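Local atomic coordinates of NAD nucleotidase (Haemophilus influenzae, PDB entry 3ZTV), a protein that degrades NAD to adenosine and nicotinamide riboside in the periplasm, cleaving the pyrophosphate of dinucleotides and removing 5'-phosphate from mononucleotides such as AMP. Residues 74-77 with 78-81; 202-206 with 207-211; 344-347 with 348-351; 391-394 with 395-398; 542-545 with 546-549. All coordinates share one frame; numbering follows the deposited sequence.

Contact 1 of 5, residues 74-77 with 78-81; sequences GTLY and FTLF
Leu80 N donates to Leu76 O at 3.0 Å, with an N-H...O angle of 163°, as one i to i+4 bond of a very short helix. Leu80 also brings its side chain beside that oxygen, and its CD1 goes on to reach Leu76 CB at 3.9 Å. A branched aliphatic residue suits position 80, since it packs beside a bonded carbonyl without competing for it. One methyl of Leu76, CD2, turns to Thr79 CB at 4.0 Å; leucine suits this place too, because its side chain leads on to Ile550 and Tyr427.

One residue further on, Tyr77 and Phe81 run side by side in the same direction. The edge of the Phe81 ring meets the Tyr77 carbonyl, CD2 lying 3.3 Å from Tyr77 O, while Phe81 CE2 touches Tyr77 CD1 at 4.2 Å. The hydroxyl of Tyr77 is bonded to Glu26, and the Phe81 ring makes an edge-to-face contact with Tyr346 of helix 337-353.

At the start of the helix Thr75 sets the first turn. Its OG1 stands between backbone N and carbonyl carbon (chi1 77°) and is bonded twice, accepting from Tyr77 N at 3.0 Å and also bonding Ser23 O. Phe78 N meets Thr75 O at 3.1 Å from above the carbonyl plane. A threonine N-cap of this kind typifies the beginning of a helix, here the short helix 76-79 in the metallophosphoesterase part of the enzyme, with Thr75 about 6 Å from the side chain of the zinc ligand His22.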
loop_
_atom_site.group_PDB
_atom_site.type_symbol
_atom_site.label_atom_id
_atom_site.label_comp_id
_atom_site.label_asym_id
_atom_site.label_seq_id
_atom_site.Cartn_x
_atom_site.Cartn_y
_atom_site.Cartn_z
ATOM N N GLY A 74 1.029 31.019 -0.466
ATOM C CA GLY A 74 2.243 31.498 -1.097
ATOM C C GLY A 74 2.349 33.012 -1.153
ATOM O O GLY A 74 3.442 33.530 -1.370
ATOM N N THR A 75 1.223 33.708 -0.988
ATOM C CA THR A 75 1.203 35.177 -0.977
ATOM C C THR A 75 0.106 35.659 -0.032
ATOM O O THR A 75 -0.711 34.869 0.450
ATOM C CB THR A 75 0.875 35.775 -2.358
ATOM O OG1 THR A 75 -0.531 35.660 -2.581
ATOM C CG2 THR A 75 1.663 35.090 -3.490
ATOM N N LEU A 76 0.066 36.971 0.212
ATOM C CA LEU A 76 -0.984 37.553 1.050
ATOM C C LEU A 76 -2.379 37.417 0.439
ATOM O O LEU A 76 -3.382 37.604 1.126
ATOM C CB LEU A 76 -0.695 39.027 1.380
ATOM C CG LEU A 76 0.442 39.296 2.369
ATOM C CD1 LEU A 76 0.651 40.797 2.506
ATOM C CD2 LEU A 76 0.139 38.683 3.722
ATOM N N TYR A 77 -2.458 37.092 -0.852
ATOM C CA TYR A 77 -3.769 36.848 -1.456
ATOM C C TYR A 77 -4.457 35.627 -0.847
ATOM O O TYR A 77 -5.685 35.536 -0.861
ATOM C CB TYR A 77 -3.681 36.719 -2.980
ATOM C CG TYR A 77 -3.579 38.056 -3.685
ATOM C CD1 TYR A 77 -4.683 38.906 -3.774
ATOM C CD2 TYR A 77 -2.393 38.472 -4.265
ATOM C CE1 TYR A 77 -4.595 40.131 -4.421
ATOM C CE2 TYR A 77 -2.294 39.703 -4.915
ATOM C CZ TYR A 77 -3.409 40.522 -4.993
ATOM O OH TYR A 77 -3.338 41.752 -5.623
ATOM N N PHE A 78 -3.676 34.689 -0.310
ATOM C CA PHE A 78 -4.278 33.625 0.476
ATOM C C PHE A 78 -4.552 34.090 1.901
ATOM O O PHE A 78 -5.682 34.023 2.378
ATOM C CB PHE A 78 -3.423 32.360 0.551
ATOM C CG PHE A 78 -3.996 31.364 1.496
ATOM C CD1 PHE A 78 -5.188 30.748 1.199
ATOM C CD2 PHE A 78 -3.419 31.141 2.732
ATOM C CE1 PHE A 78 -5.766 29.864 2.077
ATOM C CE2 PHE A 78 -3.998 30.256 3.621
ATOM C CZ PHE A 78 -5.169 29.619 3.290
ATOM N N THR A 79 -3.496 34.538 2.572
ATOM C CA THR A 79 -3.531 34.863 3.992
ATOM C C THR A 79 -4.664 35.807 4.382
ATOM O O THR A 79 -5.332 35.595 5.384
ATOM C CB THR A 79 -2.194 35.488 4.408
ATOM O OG1 THR A 79 -1.121 34.664 3.927
ATOM C CG2 THR A 79 -2.100 35.626 5.924
ATOM N N LEU A 80 -4.889 36.836 3.581
ATOM C CA LEU A 80 -5.838 37.878 3.967
ATOM C C LEU A 80 -7.261 37.588 3.526
ATOM O O LEU A 80 -8.196 38.282 3.942
ATOM C CB LEU A 80 -5.376 39.233 3.437
ATOM C CG LEU A 80 -4.006 39.651 3.966
ATOM C CD1 LEU A 80 -3.524 40.930 3.294
ATOM C CD2 LEU A 80 -4.045 39.828 5.476
ATOM N N PHE A 81 -7.432 36.550 2.700
ATOM C CA PHE A 81 -8.742 36.223 2.143
ATOM C C PHE A 81 -9.213 34.794 2.406
ATOM O O PHE A 81 -10.342 34.455 2.063
ATOM C CB PHE A 81 -8.782 36.524 0.640
ATOM C CG PHE A 81 -8.486 37.958 0.317
ATOM C CD1 PHE A 81 -9.469 38.928 0.456
ATOM C CD2 PHE A 81 -7.219 38.350 -0.074
ATOM C CE1 PHE A 81 -9.200 40.271 0.190
ATOM C CE2 PHE A 81 -6.940 39.684 -0.344
ATOM C CZ PHE A 81 -7.935 40.645 -0.214
#

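Contact 2 of 5, residues 202-206 with 207-211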
loop_
_atom_site.group_PDB
_atom_site.type_symbol
_atom_site.label_atom_id
_atom_site.label_comp_id
_atom_site.label_asym_id
_atom_site.label_seq_id
_atom_site.Cartn_x
_atom_site.Cartn_y
_atom_site.Cartn_z
ATOM N N SER A 202 -3.050 14.629 -11.346
ATOM C CA SER A 202 -2.309 14.152 -10.180
ATOM C C SER A 202 -1.305 15.136 -9.601
ATOM O O SER A 202 -0.333 15.521 -10.250
ATOM C CB SER A 202 -1.579 12.849 -10.504
ATOM O OG SER A 202 -0.692 12.508 -9.448
ATOM N N HIS A 203 -1.556 15.507 -8.337
ATOM C CA HIS A 203 -0.614 16.282 -7.532
ATOM C C HIS A 203 0.443 15.408 -6.847
ATOM O O HIS A 203 1.023 15.814 -5.822
ATOM C CB HIS A 203 -1.313 17.146 -6.465
ATOM C CG HIS A 203 -0.576 18.419 -6.168
ATOM N ND1 HIS A 203 0.340 18.582 -5.140
ATOM C CD2 HIS A 203 -0.594 19.591 -6.837
ATOM C CE1 HIS A 203 0.832 19.814 -5.187
ATOM N NE2 HIS A 203 0.274 20.443 -6.204
ATOM N N ALA A 204 0.701 14.217 -7.385
ATOM C CA ALA A 204 1.702 13.336 -6.772
ATOM C C ALA A 204 3.141 13.782 -7.010
ATOM O O ALA A 204 4.053 13.257 -6.363
ATOM C CB ALA A 204 1.526 11.889 -7.248
ATOM N N GLY A 205 3.338 14.745 -7.909
ATOM C CA GLY A 205 4.669 15.176 -8.308
ATOM C C GLY A 205 5.213 14.413 -9.515
ATOM O O GLY A 205 4.805 13.266 -9.786
ATOM N N SER A 206 6.147 15.026 -10.234
ATOM C CA SER A 206 6.702 14.389 -11.429
ATOM C C SER A 206 7.296 13.007 -11.159
ATOM O O SER A 206 7.064 12.078 -11.931
ATOM C CB SER A 206 7.732 15.301 -12.102
ATOM O OG SER A 206 7.097 16.358 -12.797
ATOM N N GLU A 207 8.035 12.849 -10.067
ATOM C CA GLU A 207 8.726 11.587 -9.834
ATOM C C GLU A 207 7.722 10.449 -9.702
ATOM O O GLU A 207 7.855 9.410 -10.354
ATOM C CB GLU A 207 9.621 11.667 -8.593
ATOM C CG GLU A 207 10.395 10.382 -8.303
ATOM C CD GLU A 207 11.246 10.474 -7.047
ATOM O OE1 GLU A 207 10.713 10.861 -5.982
ATOM O OE2 GLU A 207 12.452 10.152 -7.130
ATOM N N LYS A 208 6.704 10.645 -8.868
ATOM C CA LYS A 208 5.705 9.608 -8.637
ATOM C C LYS A 208 4.841 9.392 -9.879
ATOM O O LYS A 208 4.499 8.256 -10.203
ATOM C CB LYS A 208 4.848 9.943 -7.409
ATOM C CG LYS A 208 3.727 8.945 -7.142
ATOM C CD LYS A 208 4.228 7.544 -6.779
ATOM C CE LYS A 208 5.041 7.549 -5.508
ATOM N NZ LYS A 208 5.371 6.156 -5.081
ATOM N N ASN A 209 4.506 10.460 -10.594
ATOM C CA ASN A 209 3.719 10.329 -11.821
ATOM C C ASN A 209 4.471 9.583 -12.940
ATOM O O ASN A 209 3.857 8.838 -13.717
ATOM C CB ASN A 209 3.216 11.690 -12.320
ATOM C CG ASN A 209 2.110 12.255 -11.455
ATOM O OD1 ASN A 209 1.512 11.532 -10.642
ATOM N ND2 ASN A 209 1.809 13.535 -11.648
ATOM N N ILE A 210 5.785 9.789 -13.028
ATOM C CA ILE A 210 6.625 9.027 -13.956
ATOM C C ILE A 210 6.642 7.544 -13.561
ATOM O O ILE A 210 6.582 6.659 -14.427
ATOM C CB ILE A 210 8.041 9.642 -14.011
ATOM C CG1 ILE A 210 7.974 10.986 -14.738
ATOM C CG2 ILE A 210 9.017 8.699 -14.713
ATOM C CD1 ILE A 210 9.212 11.862 -14.563
ATOM N N GLU A 211 6.715 7.261 -12.265
ATOM C CA GLU A 211 6.605 5.888 -11.793
ATOM C C GLU A 211 5.251 5.267 -12.166
ATOM O O GLU A 211 5.187 4.121 -12.634
ATOM C CB GLU A 211 6.829 5.825 -10.278
ATOM C CG GLU A 211 6.998 4.425 -9.716
ATOM C CD GLU A 211 7.171 4.404 -8.207
ATOM O OE1 GLU A 211 6.936 5.444 -7.554
ATOM O OE2 GLU A 211 7.537 3.337 -7.672
HETATM O O HOH W 1 6.738 12.734 -6.848
#
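Ser202 and Asn209 meet through a pair of side-chain bonds. The serine hydroxyl donates to Asn209 OD1 at 2.7 Å, in the carbonyl plane and on a lone pair, while Asn209 ND2 turns back to Ser202 O at 3.2 Å. Ser202 O lies in the Asn209 amide plane, whereas ND2 stands above the Ser202 carbonyl plane. Asparagine fits because one flat amide can accept and donate, and a further bond from ND2 to Thr224 helps fix its rotation. Ser202 OG in turn accepts from Ala204 N at 3.0 Å, an ST turn that positions the hydroxyl.

Further out, Ala204 CB packs on Lys208 CG at 3.7 Å, small enough to let the lysine stem lie close. A water bridges Ala204 O and Lys208 N. The lysine chain, bent at chi2 and chi3, carries NZ to Glu211 OE1 in a salt bridge of 3.0 Å. At the N-cap, Gly205 has backbone angles at which a CB would run into Ala204 O; its carbonyl receives Asn209 N.

The turn carries His203, a zinc-site residue in a near-identical protein, and links strand 198-203 to helix 206-215 in a beta-alpha-beta unit continuing to strand 221-224, with helix 179-191 alongside.

Contact 3 of 5, residues 344-347 with 348-351; sequences AKYK and SEKD
Tyr346 is buried, and Glu349 lies beside it pointing the same way, with Glu349 OE1 4.1 Å from Tyr346 CD1 and the ring and carboxylate planes 61° apart. Lys345 CE lies over one face of the ring, toward its rim, and the lysine stem also meets the glutamate at the margin of this packed side: Lys345 CG is 3.4 Å from Glu349 OE2. The charged ends stay apart, Lys345 NZ being 5.3 Å from Glu349 OE2. A flexible lysine suits this place: its methylenes pack while the amine is carried on past the carboxylate. In the backbone, Lys350 N donates to Tyr346 O at 2.7 Å.

The other flank is looser and faces solvent. Ser348 OG, placed anti to its own carbonyl carbon (chi1 -69°), shares a water with Ala344 O, the water donating to that carbonyl at 2.9 Å. Two small residues leave room for this bridge. The extended chain of Lys347 passes Tyr77 and ends in a salt bridge with Glu26; its NZ is not in contact with Asp351.

This is the second half of helix 337-353, resting on Leu76 and Tyr77 of helix 76-79, with Tyr346 also on Ala85 and Ala88 of helix 84-93.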
loop_
_atom_site.group_PDB
_atom_site.type_symbol
_atom_site.label_atom_id
_atom_site.label_comp_id
_atom_site.label_asym_id
_atom_site.label_seq_id
_atom_site.Cartn_x
_atom_site.Cartn_y
_atom_site.Cartn_z
ATOM N N ALA A 344 -8.228 43.917 -9.299
ATOM C CA ALA A 344 -8.220 45.304 -8.837
ATOM C C ALA A 344 -8.930 45.424 -7.495
ATOM O O ALA A 344 -8.453 46.102 -6.578
ATOM C CB ALA A 344 -8.879 46.211 -9.871
ATOM N N LYS A 345 -10.072 44.760 -7.381
ATOM C CA LYS A 345 -10.834 44.762 -6.140
ATOM C C LYS A 345 -10.043 44.140 -4.994
ATOM O O LYS A 345 -9.968 44.706 -3.896
ATOM C CB LYS A 345 -12.164 44.026 -6.323
ATOM C CG LYS A 345 -12.981 43.911 -5.046
ATOM C CD LYS A 345 -14.283 43.155 -5.265
ATOM C CE LYS A 345 -14.033 41.673 -5.498
ATOM N NZ LYS A 345 -15.305 40.926 -5.706
ATOM N N TYR A 346 -9.454 42.969 -5.240
ATOM C CA TYR A 346 -8.708 42.267 -4.195
ATOM C C TYR A 346 -7.408 42.972 -3.833
ATOM O O TYR A 346 -6.995 42.972 -2.669
ATOM C CB TYR A 346 -8.462 40.790 -4.559
ATOM C CG TYR A 346 -9.695 39.934 -4.424
ATOM C CD1 TYR A 346 -10.241 39.668 -3.178
ATOM C CD2 TYR A 346 -10.319 39.388 -5.541
ATOM C CE1 TYR A 346 -11.377 38.885 -3.043
ATOM C CE2 TYR A 346 -11.454 38.608 -5.415
ATOM C CZ TYR A 346 -11.977 38.361 -4.165
ATOM O OH TYR A 346 -13.106 37.583 -4.032
ATOM N N LYS A 347 -6.761 43.576 -4.823
ATOM C CA LYS A 347 -5.538 44.325 -4.573
ATOM C C LYS A 347 -5.794 45.518 -3.637
ATOM O O LYS A 347 -5.031 45.755 -2.700
ATOM C CB LYS A 347 -4.912 44.787 -5.891
ATOM C CG LYS A 347 -3.533 45.402 -5.734
ATOM C CD LYS A 347 -2.875 45.628 -7.087
ATOM C CE LYS A 347 -1.422 46.058 -6.934
ATOM N NZ LYS A 347 -0.730 46.128 -8.250
ATOM N N SER A 348 -6.867 46.263 -3.894
ATOM C CA SER A 348 -7.267 47.370 -3.027
ATOM C C SER A 348 -7.606 46.882 -1.615
ATOM O O SER A 348 -7.179 47.481 -0.621
ATOM C CB SER A 348 -8.455 48.105 -3.645
ATOM O OG SER A 348 -8.064 48.790 -4.820
ATOM N N GLU A 349 -8.376 45.801 -1.514
ATOM C CA GLU A 349 -8.700 45.233 -0.205
ATOM C C GLU A 349 -7.439 44.760 0.514
ATOM O O GLU A 349 -7.279 44.981 1.722
ATOM C CB GLU A 349 -9.695 44.075 -0.338
ATOM C CG GLU A 349 -11.098 44.485 -0.779
ATOM C CD GLU A 349 -12.043 43.302 -0.931
ATOM O OE1 GLU A 349 -11.766 42.238 -0.339
ATOM O OE2 GLU A 349 -13.062 43.437 -1.642
ATOM N N LYS A 350 -6.548 44.108 -0.229
ATOM C CA LYS A 350 -5.304 43.599 0.332
ATOM C C LYS A 350 -4.482 44.711 0.982
ATOM O O LYS A 350 -3.931 44.535 2.072
ATOM C CB LYS A 350 -4.494 42.865 -0.744
ATOM C CG LYS A 350 -3.241 42.177 -0.221
ATOM C CD LYS A 350 -2.587 41.322 -1.301
ATOM C CE LYS A 350 -1.898 42.180 -2.342
ATOM N NZ LYS A 350 -0.603 42.712 -1.837
ATOM N N ASP A 351 -4.420 45.865 0.324
ATOM C CA ASP A 351 -3.631 46.980 0.840
ATOM C C ASP A 351 -4.162 47.487 2.179
ATOM O O ASP A 351 -3.391 47.928 3.032
ATOM C CB ASP A 351 -3.540 48.108 -0.194
ATOM C CG ASP A 351 -2.720 47.716 -1.411
ATOM O OD1 ASP A 351 -1.979 46.709 -1.341
ATOM O OD2 ASP A 351 -2.809 48.418 -2.441
HETATM O O HOH W 2 -6.481 48.186 -7.248
#

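Contact 4 of 5, residues 391-394 with 395-398; sequences IAET and MYNE
The last turns of helix 386-396, in the C-terminal 5'-nucleotidase domain, bring Ile391 against Met395 across one i to i+4 step. Ile391 CG2 touches Met395 SD at 4.1 Å, the two chains crossing at a slant. With CG anti to the carbonyl carbon (chi1 -61°) and chi2 extended, the methionine lays its sulfur 3.6 Å from Ile391 O; the bend at chi3 then turns only CE. A flexible, unbranched methionine suits this position, because it can follow the helix surface and still lean on Thr405 and Gln407 of strand 404-408.

Ile391 O is gripped twice. Met395 N donates at 3.2 Å, while Thr394 OG1 donates to Ile391 O at 2.7 Å, in the carbonyl plane and on a lone pair. The threonine hydroxyl gets there by sitting between its backbone N and carbonyl carbon (chi1 73°), so a polar group in a buried spot is satisfied within the helix.

This helix packs between the sheet holding strand 404-408 and helix 545-555, with Ile391 and Thr394 both on Phe549. Ile391 is about 9 Å from the bound adenosine, side chain to ligand.

A water joins Thr394 O to Asn397 ND2, donating to the first at 2.7 Å and accepting from the second at 2.7 Å. The other amide atom, Asn397 OD1, bonds Lys555. Glu398 OE1 forms a salt bridge with Lys551, and OE2 a hydrogen bond with Ser548.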
loop_
_atom_site.group_PDB
_atom_site.type_symbol
_atom_site.label_atom_id
_atom_site.label_comp_id
_atom_site.label_asym_id
_atom_site.label_seq_id
_atom_site.Cartn_x
_atom_site.Cartn_y
_atom_site.Cartn_z
ATOM N N ILE A 391 13.349 34.147 14.272
ATOM C CA ILE A 391 13.033 33.696 12.924
ATOM C C ILE A 391 13.137 32.171 12.832
ATOM O O ILE A 391 12.286 31.517 12.223
ATOM C CB ILE A 391 13.908 34.389 11.856
ATOM C CG1 ILE A 391 13.653 35.900 11.870
ATOM C CG2 ILE A 391 13.615 33.807 10.479
ATOM C CD1 ILE A 391 12.209 36.264 11.739
ATOM N N ALA A 392 14.166 31.596 13.451
ATOM C CA ALA A 392 14.286 30.138 13.480
ATOM C C ALA A 392 13.066 29.489 14.139
ATOM O O ALA A 392 12.592 28.447 13.683
ATOM C CB ALA A 392 15.578 29.704 14.170
ATOM N N GLU A 393 12.549 30.112 15.192
ATOM C CA GLU A 393 11.337 29.602 15.846
ATOM C C GLU A 393 10.109 29.641 14.924
ATOM O O GLU A 393 9.265 28.748 14.978
ATOM C CB GLU A 393 11.046 30.344 17.159
ATOM C CG GLU A 393 12.137 30.218 18.223
ATOM C CD GLU A 393 12.113 28.894 18.980
ATOM O OE1 GLU A 393 11.194 28.072 18.770
ATOM O OE2 GLU A 393 13.037 28.681 19.795
ATOM N N THR A 394 10.002 30.671 14.083
ATOM C CA THR A 394 8.875 30.741 13.152
ATOM C C THR A 394 8.952 29.602 12.132
ATOM O O THR A 394 7.934 29.061 11.711
ATOM C CB THR A 394 8.774 32.116 12.431
ATOM O OG1 THR A 394 9.813 32.246 11.459
ATOM C CG2 THR A 394 8.852 33.280 13.436
ATOM N N MET A 395 10.168 29.226 11.758
ATOM C CA MET A 395 10.383 28.112 10.844
ATOM C C MET A 395 10.077 26.772 11.522
ATOM O O MET A 395 9.473 25.878 10.929
ATOM C CB MET A 395 11.828 28.135 10.352
ATOM C CG MET A 395 12.183 29.405 9.584
ATOM S SD MET A 395 13.938 29.817 9.559
ATOM C CE MET A 395 14.528 28.547 8.456
ATOM N N TYR A 396 10.513 26.641 12.768
ATOM C CA TYR A 396 10.315 25.417 13.539
ATOM C C TYR A 396 8.828 25.126 13.710
ATOM O O TYR A 396 8.399 23.970 13.699
ATOM C CB TYR A 396 11.006 25.577 14.891
ATOM C CG TYR A 396 10.890 24.411 15.846
ATOM C CD1 TYR A 396 11.788 23.350 15.800
ATOM C CD2 TYR A 396 9.906 24.392 16.820
ATOM C CE1 TYR A 396 11.693 22.291 16.694
ATOM C CE2 TYR A 396 9.806 23.348 17.715
ATOM C CZ TYR A 396 10.704 22.306 17.649
ATOM O OH TYR A 396 10.590 21.267 18.547
ATOM N N ASN A 397 8.037 26.183 13.835
ATOM C CA ASN A 397 6.596 26.069 14.026
ATOM C C ASN A 397 5.821 25.550 12.809
ATOM O O ASN A 397 4.685 25.110 12.945
ATOM C CB ASN A 397 6.037 27.427 14.459
ATOM C CG ASN A 397 4.527 27.428 14.589
ATOM O OD1 ASN A 397 3.975 26.857 15.529
ATOM N ND2 ASN A 397 3.850 28.089 13.652
ATOM N N GLU A 398 6.428 25.592 11.627
ATOM C CA GLU A 398 5.726 25.204 10.400
ATOM C C GLU A 398 5.364 23.722 10.310
ATOM O O GLU A 398 4.236 23.381 9.950
ATOM C CB GLU A 398 6.542 25.586 9.164
ATOM C CG GLU A 398 6.488 27.060 8.798
ATOM C CD GLU A 398 5.205 27.454 8.090
ATOM O OE1 GLU A 398 4.247 26.653 8.060
ATOM O OE2 GLU A 398 5.161 28.577 7.548
HETATM O O HOH W 3 5.312 29.658 11.947
#

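Contact 5 of 5, residues 542-545 with 546-549; sequences YLPD and AESF
Asp545 holds its CG between the backbone N and the carbonyl carbon (chi1 52°), which brings OD1 beside the next amide, Ala546 N, at 2.8 Å. The N-H...O angle is only 125°, so this bond is weak. The second carboxylate oxygen, OD2, makes another weak bond to the backbone N of Asn434, a residue of the adenosine pocket. A short acidic side chain suits the first turn of a helix, where the amides of the helix start would probably favour its negative charge.

In Glu547 the first torsion differs: CG stands anti to the carbonyl carbon, and this chi1 of -64° sets it 4.2 Å from Pro544 CB. The bend at chi2 then turns the carboxylate off to Tyr427 and Thr79. Proline is well placed just before the helix: at the N-cap no helical bond needs its N-H, so proline costs nothing there, and its ring gives the glutamate stem an apolar surface.

The Pro544 carbonyl starts the helical bonding, accepting from Ser548 N at 3.0 Å, and Phe549 N follows on Asp545 O at 3.1 Å. A water joins the strand to the helix by donating to Leu543 O at 2.9 Å and to Ser548 OG, on the side of Glu398, at 2.8 Å. Phe549 sends its ring away from this turn to meet Phe390 and Phe429 edge-to-face.

This is a strand-to-helix junction with Pro544 as N-cap, joining edge strand 539-544 to helix 545-555 beside the nucleoside pocket: the Asp545 side chain lies about 6 Å from the bound adenosine.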
loop_
_atom_site.group_PDB
_atom_site.type_symbol
_atom_site.label_atom_id
_atom_site.label_comp_id
_atom_site.label_asym_id
_atom_site.label_seq_id
_atom_site.Cartn_x
_atom_site.Cartn_y
_atom_site.Cartn_z
ATOM N N TYR A 542 8.052 25.123 -0.168
ATOM C CA TYR A 542 7.316 26.256 -0.756
ATOM C C TYR A 542 6.519 27.065 0.273
ATOM O O TYR A 542 5.598 27.802 -0.073
ATOM C CB TYR A 542 6.456 25.810 -1.951
ATOM C CG TYR A 542 7.300 25.166 -3.030
ATOM C CD1 TYR A 542 8.324 25.875 -3.653
ATOM C CD2 TYR A 542 7.104 23.844 -3.396
ATOM C CE1 TYR A 542 9.121 25.282 -4.611
ATOM C CE2 TYR A 542 7.892 23.249 -4.368
ATOM C CZ TYR A 542 8.896 23.970 -4.967
ATOM O OH TYR A 542 9.687 23.376 -5.933
ATOM N N LEU A 543 6.911 26.954 1.540
ATOM C CA LEU A 543 6.353 27.777 2.613
ATOM C C LEU A 543 7.194 29.045 2.789
ATOM O O LEU A 543 8.329 28.972 3.262
ATOM C CB LEU A 543 6.352 26.977 3.917
ATOM C CG LEU A 543 5.479 25.714 3.906
ATOM C CD1 LEU A 543 5.801 24.794 5.078
ATOM C CD2 LEU A 543 4.004 26.099 3.899
ATOM N N PRO A 544 6.656 30.215 2.404
ATOM C CA PRO A 544 7.483 31.428 2.439
ATOM C C PRO A 544 7.788 31.947 3.847
ATOM O O PRO A 544 6.949 31.874 4.755
ATOM C CB PRO A 544 6.646 32.464 1.672
ATOM C CG PRO A 544 5.601 31.685 0.951
ATOM C CD PRO A 544 5.342 30.457 1.785
ATOM N N ASP A 545 8.990 32.502 3.991
ATOM C CA ASP A 545 9.473 32.992 5.284
ATOM C C ASP A 545 8.589 34.040 5.969
ATOM O O ASP A 545 8.302 33.924 7.159
ATOM C CB ASP A 545 10.939 33.464 5.208
ATOM C CG ASP A 545 11.213 34.466 4.077
ATOM O OD1 ASP A 545 10.262 34.995 3.466
ATOM O OD2 ASP A 545 12.412 34.730 3.815
ATOM N N ALA A 546 8.133 35.044 5.226
ATOM C CA ALA A 546 7.297 36.083 5.823
ATOM C C ALA A 546 5.972 35.486 6.293
ATOM O O ALA A 546 5.425 35.880 7.329
ATOM C CB ALA A 546 7.065 37.216 4.837
ATOM N N GLU A 547 5.452 34.536 5.518
ATOM C CA GLU A 547 4.214 33.861 5.891
ATOM C C GLU A 547 4.385 32.993 7.146
ATOM O O GLU A 547 3.464 32.885 7.953
ATOM C CB GLU A 547 3.650 33.054 4.713
ATOM C CG GLU A 547 3.231 33.927 3.522
ATOM C CD GLU A 547 2.043 34.827 3.825
ATOM O OE1 GLU A 547 1.305 34.545 4.786
ATOM O OE2 GLU A 547 1.840 35.822 3.089
ATOM N N SER A 548 5.564 32.407 7.325
ATOM C CA SER A 548 5.859 31.674 8.562
ATOM C C SER A 548 5.819 32.612 9.768
ATOM O O SER A 548 5.278 32.276 10.830
ATOM C CB SER A 548 7.236 31.017 8.475
ATOM O OG SER A 548 7.273 30.026 7.465
ATOM N N PHE A 549 6.383 33.802 9.596
ATOM C CA PHE A 549 6.379 34.796 10.656
ATOM C C PHE A 549 4.955 35.197 11.011
ATOM O O PHE A 549 4.604 35.279 12.184
ATOM C CB PHE A 549 7.208 36.018 10.274
ATOM C CG PHE A 549 7.570 36.876 11.452
ATOM C CD1 PHE A 549 6.625 37.696 12.041
ATOM C CD2 PHE A 549 8.837 36.816 12.006
ATOM C CE1 PHE A 549 6.946 38.469 13.137
ATOM C CE2 PHE A 549 9.161 37.590 13.104
ATOM C CZ PHE A 549 8.210 38.414 13.669
HETATM O O HOH W 4 9.505 29.588 5.862
#

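Contacts 1, 3, 4 and 5 form a chain of touching neighbours. Contact 3 lies on contact 1, their centres 11 Å apart, with Phe81 CE1 3.3 Å from Glu349 OE1. Contact 1 reaches contact 5 through Thr79 OG1 and Glu547 OE1, 2.6 Å apart, and contact 5 meets contact 4 through Glu398 OE2 and Ser548 OG, also 2.6 Å apart. This series links the metallophosphoesterase part to the C-terminal domain that holds adenosine. Contact 2 stands apart, its nearest atoms about 8 Å from contact 5, and carries His203 at the zinc site. Contact 5 comes within about 6 Å of adenosine and contact 4 within about 9 Å, side chain to ligand; contact 3 is remote from both sites.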